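Local coordinates for Rv3651-like N-terminal domain-containing protein (Mycobacterium tuberculosis, PDB 4Q6U) that is of uncharacterised biochemical function but combines a GAF-like domain with two PAS-like domains, an architecture consistent with a role as a sensor protein, at residues G240-L254 against D324-T336. Sequence-based numbering, arbitrary orientation.
Sequences GVHRALVDLKTWTLL and DTFAGLVALRLPT
In the five-stranded antiparallel sheet of the C-terminal PAS-like domain, whose strand order 2-1-5-4-3 is that of the PAS fold, the first strand, 242-246, pairs with the last, 325-333. H242, A244 and V246 face L332, V330 and G328 as hydrogen-bonded pairs, each closed by two backbone bonds. V330 N meets A244 O at 2.8 Å, and L332 N reaches H242 O at 2.9 Å. At the non-hydrogen-bonded pairs CA-H groups contribute, as where L245 CA lies 3.1 Å from G328 O.

Beside V330 the sheet carries an apolar cluster. V246 has CG1 anti to its carbonyl carbon (chi1 -48°), which sets CG2 between that carbon and the backbone N, and there CG2 touches V330 CG2 at 3.6 Å while also lying above one face of the W251 indole, offset toward its rim. The far corner of that ring, CH2, approaches the same V330 methyl obliquely at 3.8 Å. L248, from the turn after the strand, rests CD2 on the bare backbone of G328, 3.5 Å from its CA. On the face that carries R243 and A331, the A331 methyl CB is met by V241 CG1 at 3.9 Å, and R243 turns its guanidinium away to a salt bridge with D258.

Paired amides thus satisfy one another at the three hydrogen-bonded pairs, the alternate residues R243, L245, L329 and A331 bond outward to the neighbouring strands, and methyl groups and an indole pack closely against one face.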
loop_
_atom_site.group_PDB
_atom_site.type_symbol
_atom_site.label_atom_id
_atom_site.label_comp_id
_atom_site.label_asym_id
_atom_site.label_seq_id
_atom_site.Cartn_x
_atom_site.Cartn_y
_atom_site.Cartn_z
ATOM N N GLY B 240 -23.035 -4.637 12.277
ATOM C CA GLY B 240 -24.235 -4.876 11.501
ATOM C C GLY B 240 -24.055 -4.586 10.024
ATOM O O GLY B 240 -24.928 -4.895 9.216
ATOM N N VAL B 241 -22.930 -3.973 9.666
ATOM C CA VAL B 241 -22.672 -3.643 8.275
ATOM C C VAL B 241 -21.542 -4.498 7.722
ATOM O O VAL B 241 -20.478 -4.608 8.326
ATOM C CB VAL B 241 -22.316 -2.167 8.093
ATOM C CG1 VAL B 241 -22.095 -1.857 6.610
ATOM C CG2 VAL B 241 -23.407 -1.268 8.691
ATOM N N HIS B 242 -21.777 -5.092 6.559
ATOM C CA HIS B 242 -20.780 -5.959 5.944
ATOM C C HIS B 242 -20.400 -5.453 4.555
ATOM O O HIS B 242 -21.223 -5.449 3.635
ATOM C CB HIS B 242 -21.311 -7.384 5.879
ATOM C CG HIS B 242 -21.624 -7.972 7.221
ATOM N ND1 HIS B 242 -20.812 -8.907 7.830
ATOM C CD2 HIS B 242 -22.654 -7.754 8.067
ATOM C CE1 HIS B 242 -21.337 -9.240 8.995
ATOM N NE2 HIS B 242 -22.451 -8.556 9.169
ATOM N N ARG B 243 -19.151 -5.013 4.419
ATOM C CA ARG B 243 -18.654 -4.456 3.160
ATOM C C ARG B 243 -18.039 -5.501 2.241
ATOM O O ARG B 243 -17.418 -6.455 2.703
ATOM C CB ARG B 243 -17.637 -3.361 3.449
ATOM C CG ARG B 243 -18.269 -2.133 4.140
ATOM C CD ARG B 243 -17.141 -1.168 4.604
ATOM N NE ARG B 243 -16.262 -1.806 5.573
ATOM C CZ ARG B 243 -15.151 -1.253 6.044
ATOM N NH1 ARG B 243 -14.791 -0.043 5.636
ATOM N NH2 ARG B 243 -14.410 -1.909 6.925
ATOM N N ALA B 244 -18.211 -5.299 0.936
ATOM C CA ALA B 244 -17.738 -6.247 -0.064
ATOM C C ALA B 244 -17.421 -5.522 -1.355
ATOM O O ALA B 244 -17.941 -4.441 -1.603
ATOM C CB ALA B 244 -18.781 -7.328 -0.318
ATOM N N LEU B 245 -16.567 -6.122 -2.176
ATOM C CA LEU B 245 -16.383 -5.637 -3.530
ATOM C C LEU B 245 -17.198 -6.516 -4.457
ATOM O O LEU B 245 -17.241 -7.733 -4.278
ATOM C CB LEU B 245 -14.916 -5.645 -3.930
ATOM C CG LEU B 245 -14.040 -4.722 -3.078
ATOM C CD1 LEU B 245 -12.583 -4.965 -3.392
ATOM C CD2 LEU B 245 -14.420 -3.276 -3.365
ATOM N N VAL B 246 -17.857 -5.899 -5.433
ATOM C CA VAL B 246 -18.688 -6.642 -6.371
ATOM C C VAL B 246 -18.447 -6.200 -7.813
ATOM O O VAL B 246 -17.980 -5.083 -8.058
ATOM C CB VAL B 246 -20.193 -6.484 -6.049
ATOM C CG1 VAL B 246 -20.451 -6.722 -4.568
ATOM C CG2 VAL B 246 -20.698 -5.109 -6.477
ATOM N N ASP B 247 -18.744 -7.086 -8.764
ATOM C CA ASP B 247 -18.771 -6.696 -10.166
ATOM C C ASP B 247 -20.067 -5.937 -10.401
ATOM O O ASP B 247 -21.159 -6.471 -10.213
ATOM C CB ASP B 247 -18.657 -7.911 -11.101
ATOM C CG ASP B 247 -18.492 -7.519 -12.573
ATOM O OD1 ASP B 247 -19.114 -6.536 -13.013
ATOM O OD2 ASP B 247 -17.740 -8.201 -13.304
ATOM N N LEU B 248 -19.932 -4.679 -10.801
ATOM C CA LEU B 248 -21.074 -3.797 -10.996
ATOM C C LEU B 248 -22.070 -4.308 -12.044
ATOM O O LEU B 248 -23.286 -4.251 -11.842
ATOM C CB LEU B 248 -20.571 -2.404 -11.375
ATOM C CG LEU B 248 -19.925 -1.673 -10.194
ATOM C CD1 LEU B 248 -19.277 -0.358 -10.619
ATOM C CD2 LEU B 248 -20.974 -1.434 -9.111
ATOM N N LYS B 249 -21.542 -4.826 -13.150
ATOM C CA LYS B 249 -22.362 -5.292 -14.262
ATOM C C LYS B 249 -23.189 -6.532 -13.911
ATOM O O LYS B 249 -24.351 -6.641 -14.293
ATOM C CB LYS B 249 -21.474 -5.591 -15.475
ATOM N N THR B 250 -22.591 -7.458 -13.168
ATOM C CA THR B 250 -23.195 -8.772 -12.972
ATOM C C THR B 250 -23.640 -9.055 -11.535
ATOM O O THR B 250 -24.313 -10.053 -11.283
ATOM C CB THR B 250 -22.213 -9.875 -13.399
ATOM O OG1 THR B 250 -20.993 -9.737 -12.661
ATOM C CG2 THR B 250 -21.904 -9.765 -14.886
ATOM N N TRP B 251 -23.262 -8.167 -10.613
ATOM C CA TRP B 251 -23.427 -8.361 -9.166
ATOM C C TRP B 251 -22.648 -9.582 -8.651
ATOM O O TRP B 251 -22.979 -10.159 -7.615
ATOM C CB TRP B 251 -24.907 -8.483 -8.776
ATOM C CG TRP B 251 -25.131 -8.106 -7.340
ATOM C CD1 TRP B 251 -25.364 -8.951 -6.291
ATOM C CD2 TRP B 251 -25.100 -6.780 -6.788
ATOM N NE1 TRP B 251 -25.489 -8.233 -5.123
ATOM C CE2 TRP B 251 -25.334 -6.899 -5.401
ATOM C CE3 TRP B 251 -24.900 -5.506 -7.332
ATOM C CZ2 TRP B 251 -25.378 -5.789 -4.551
ATOM C CZ3 TRP B 251 -24.946 -4.404 -6.486
ATOM C CH2 TRP B 251 -25.180 -4.554 -5.112
ATOM N N THR B 252 -21.609 -9.972 -9.377
ATOM C CA THR B 252 -20.745 -11.047 -8.921
ATOM C C THR B 252 -19.990 -10.593 -7.672
ATOM O O THR B 252 -19.431 -9.494 -7.641
ATOM C CB THR B 252 -19.747 -11.468 -10.011
ATOM O OG1 THR B 252 -20.461 -11.985 -11.139
ATOM C CG2 THR B 252 -18.788 -12.532 -9.481
ATOM N N LEU B 253 -19.999 -11.420 -6.633
ATOM C CA LEU B 253 -19.290 -11.086 -5.401
ATOM C C LEU B 253 -17.794 -11.376 -5.555
ATOM O O LEU B 253 -17.406 -12.485 -5.952
ATOM C CB LEU B 253 -19.880 -11.871 -4.233
ATOM C CG LEU B 253 -19.299 -11.641 -2.844
ATOM C CD1 LEU B 253 -19.541 -10.213 -2.371
ATOM C CD2 LEU B 253 -19.915 -12.643 -1.880
ATOM N N LEU B 254 -16.957 -10.384 -5.252
ATOM C CA LEU B 254 -15.509 -10.521 -5.458
ATOM C C LEU B 254 -14.729 -10.749 -4.169
ATOM O O LEU B 254 -13.876 -11.640 -4.101
ATOM C CB LEU B 254 -14.949 -9.281 -6.153
ATOM C CG LEU B 254 -15.602 -8.839 -7.460
ATOM C CD1 LEU B 254 -15.017 -7.509 -7.891
ATOM C CD2 LEU B 254 -15.435 -9.895 -8.562
ATOM N N ASP B 324 -10.211 3.308 -16.202
ATOM C CA ASP B 324 -11.398 2.808 -16.899
ATOM C C ASP B 324 -11.811 1.404 -16.458
ATOM O O ASP B 324 -12.576 0.741 -17.153
ATOM C CB ASP B 324 -11.182 2.831 -18.416
ATOM N N THR B 325 -11.314 0.954 -15.307
ATOM C CA THR B 325 -11.729 -0.337 -14.751
ATOM C C THR B 325 -12.269 -0.180 -13.331
ATOM O O THR B 325 -11.526 0.142 -12.399
ATOM C CB THR B 325 -10.579 -1.350 -14.732
ATOM O OG1 THR B 325 -9.979 -1.419 -16.029
ATOM C CG2 THR B 325 -11.099 -2.730 -14.346
ATOM N N PHE B 326 -13.562 -0.432 -13.167
ATOM C CA PHE B 326 -14.235 -0.130 -11.913
ATOM C C PHE B 326 -14.852 -1.348 -11.251
ATOM O O PHE B 326 -15.194 -2.327 -11.914
ATOM C CB PHE B 326 -15.316 0.924 -12.144
ATOM C CG PHE B 326 -14.830 2.124 -12.898
ATOM C CD1 PHE B 326 -14.143 3.137 -12.246
ATOM C CD2 PHE B 326 -15.048 2.236 -14.262
ATOM C CE1 PHE B 326 -13.690 4.248 -12.940
ATOM C CE2 PHE B 326 -14.598 3.344 -14.963
ATOM C CZ PHE B 326 -13.917 4.352 -14.300
ATOM N N ALA B 327 -14.974 -1.280 -9.930
ATOM C CA ALA B 327 -15.677 -2.303 -9.171
ATOM C C ALA B 327 -16.608 -1.615 -8.200
ATOM O O ALA B 327 -16.490 -0.405 -7.969
ATOM C CB ALA B 327 -14.699 -3.210 -8.433
ATOM N N GLY B 328 -17.543 -2.369 -7.631
ATOM C CA GLY B 328 -18.468 -1.788 -6.669
ATOM C C GLY B 328 -18.046 -2.045 -5.235
ATOM O O GLY B 328 -17.747 -3.176 -4.859
ATOM N N LEU B 329 -17.984 -0.987 -4.437
ATOM C CA LEU B 329 -17.860 -1.158 -3.003
ATOM C C LEU B 329 -19.266 -1.138 -2.438
ATOM O O LEU B 329 -19.955 -0.120 -2.505
ATOM C CB LEU B 329 -17.013 -0.060 -2.363
ATOM C CG LEU B 329 -17.115 -0.047 -0.837
ATOM C CD1 LEU B 329 -16.500 -1.313 -0.266
ATOM C CD2 LEU B 329 -16.480 1.195 -0.238
ATOM N N VAL B 330 -19.695 -2.267 -1.896
ATOM C CA VAL B 330 -21.048 -2.379 -1.392
ATOM C C VAL B 330 -21.057 -2.539 0.120
ATOM O O VAL B 330 -20.296 -3.333 0.658
ATOM C CB VAL B 330 -21.777 -3.581 -2.043
ATOM C CG1 VAL B 330 -23.114 -3.775 -1.409
ATOM C CG2 VAL B 330 -21.929 -3.356 -3.541
ATOM N N ALA B 331 -21.907 -1.770 0.798
ATOM C CA ALA B 331 -22.109 -1.919 2.236
ATOM C C ALA B 331 -23.469 -2.556 2.502
ATOM O O ALA B 331 -24.498 -1.991 2.162
ATOM C CB ALA B 331 -22.000 -0.577 2.941
ATOM N N LEU B 332 -23.463 -3.729 3.120
ATOM C CA LEU B 332 -24.689 -4.494 3.325
ATOM C C LEU B 332 -25.145 -4.522 4.763
ATOM O O LEU B 332 -24.374 -4.849 5.657
ATOM C CB LEU B 332 -24.490 -5.929 2.869
ATOM C CG LEU B 332 -23.960 -6.097 1.459
ATOM C CD1 LEU B 332 -23.489 -7.519 1.302
ATOM C CD2 LEU B 332 -25.101 -5.828 0.533
ATOM N N ARG B 333 -26.424 -4.245 4.974
ATOM C CA ARG B 333 -27.006 -4.369 6.295
ATOM C C ARG B 333 -28.512 -4.628 6.215
ATOM O O ARG B 333 -29.132 -4.454 5.167
ATOM C CB ARG B 333 -26.727 -3.106 7.124
ATOM C CG ARG B 333 -27.431 -1.842 6.621
ATOM C CD ARG B 333 -27.329 -0.683 7.640
ATOM N NE ARG B 333 -27.783 0.606 7.102
ATOM C CZ ARG B 333 -29.050 0.904 6.833
ATOM N NH1 ARG B 333 -30.007 0.007 7.041
ATOM N NH2 ARG B 333 -29.367 2.100 6.350
ATOM N N LEU B 334 -29.098 -5.046 7.327
ATOM C CA LEU B 334 -30.546 -5.203 7.404
ATOM C C LEU B 334 -31.249 -3.850 7.256
ATOM O O LEU B 334 -30.798 -2.851 7.818
ATOM C CB LEU B 334 -30.927 -5.867 8.726
ATOM C CG LEU B 334 -30.378 -7.288 8.878
ATOM C CD1 LEU B 334 -30.740 -7.875 10.232
ATOM C CD2 LEU B 334 -30.910 -8.163 7.757
ATOM N N PRO B 335 -32.354 -3.804 6.491
ATOM C CA PRO B 335 -33.097 -2.548 6.353
ATOM C C PRO B 335 -34.032 -2.326 7.534
ATOM O O PRO B 335 -34.530 -3.302 8.091
ATOM C CB PRO B 335 -33.884 -2.745 5.059
ATOM C CG PRO B 335 -34.130 -4.226 5.010
ATOM C CD PRO B 335 -32.962 -4.896 5.709
ATOM N N THR B 336 -34.244 -1.067 7.915
ATOM C CA THR B 336 -35.189 -0.727 8.980
ATOM C C THR B 336 -36.624 -0.881 8.501
ATOM O O THR B 336 -36.872 -0.990 7.298
ATOM C CB THR B 336 -34.999 0.717 9.477
ATOM O OG1 THR B 336 -35.174 1.625 8.381
ATOM C CG2 THR B 336 -33.616 0.907 10.075
HETATM O O HOH W 1 -27.486 -5.611 9.655
#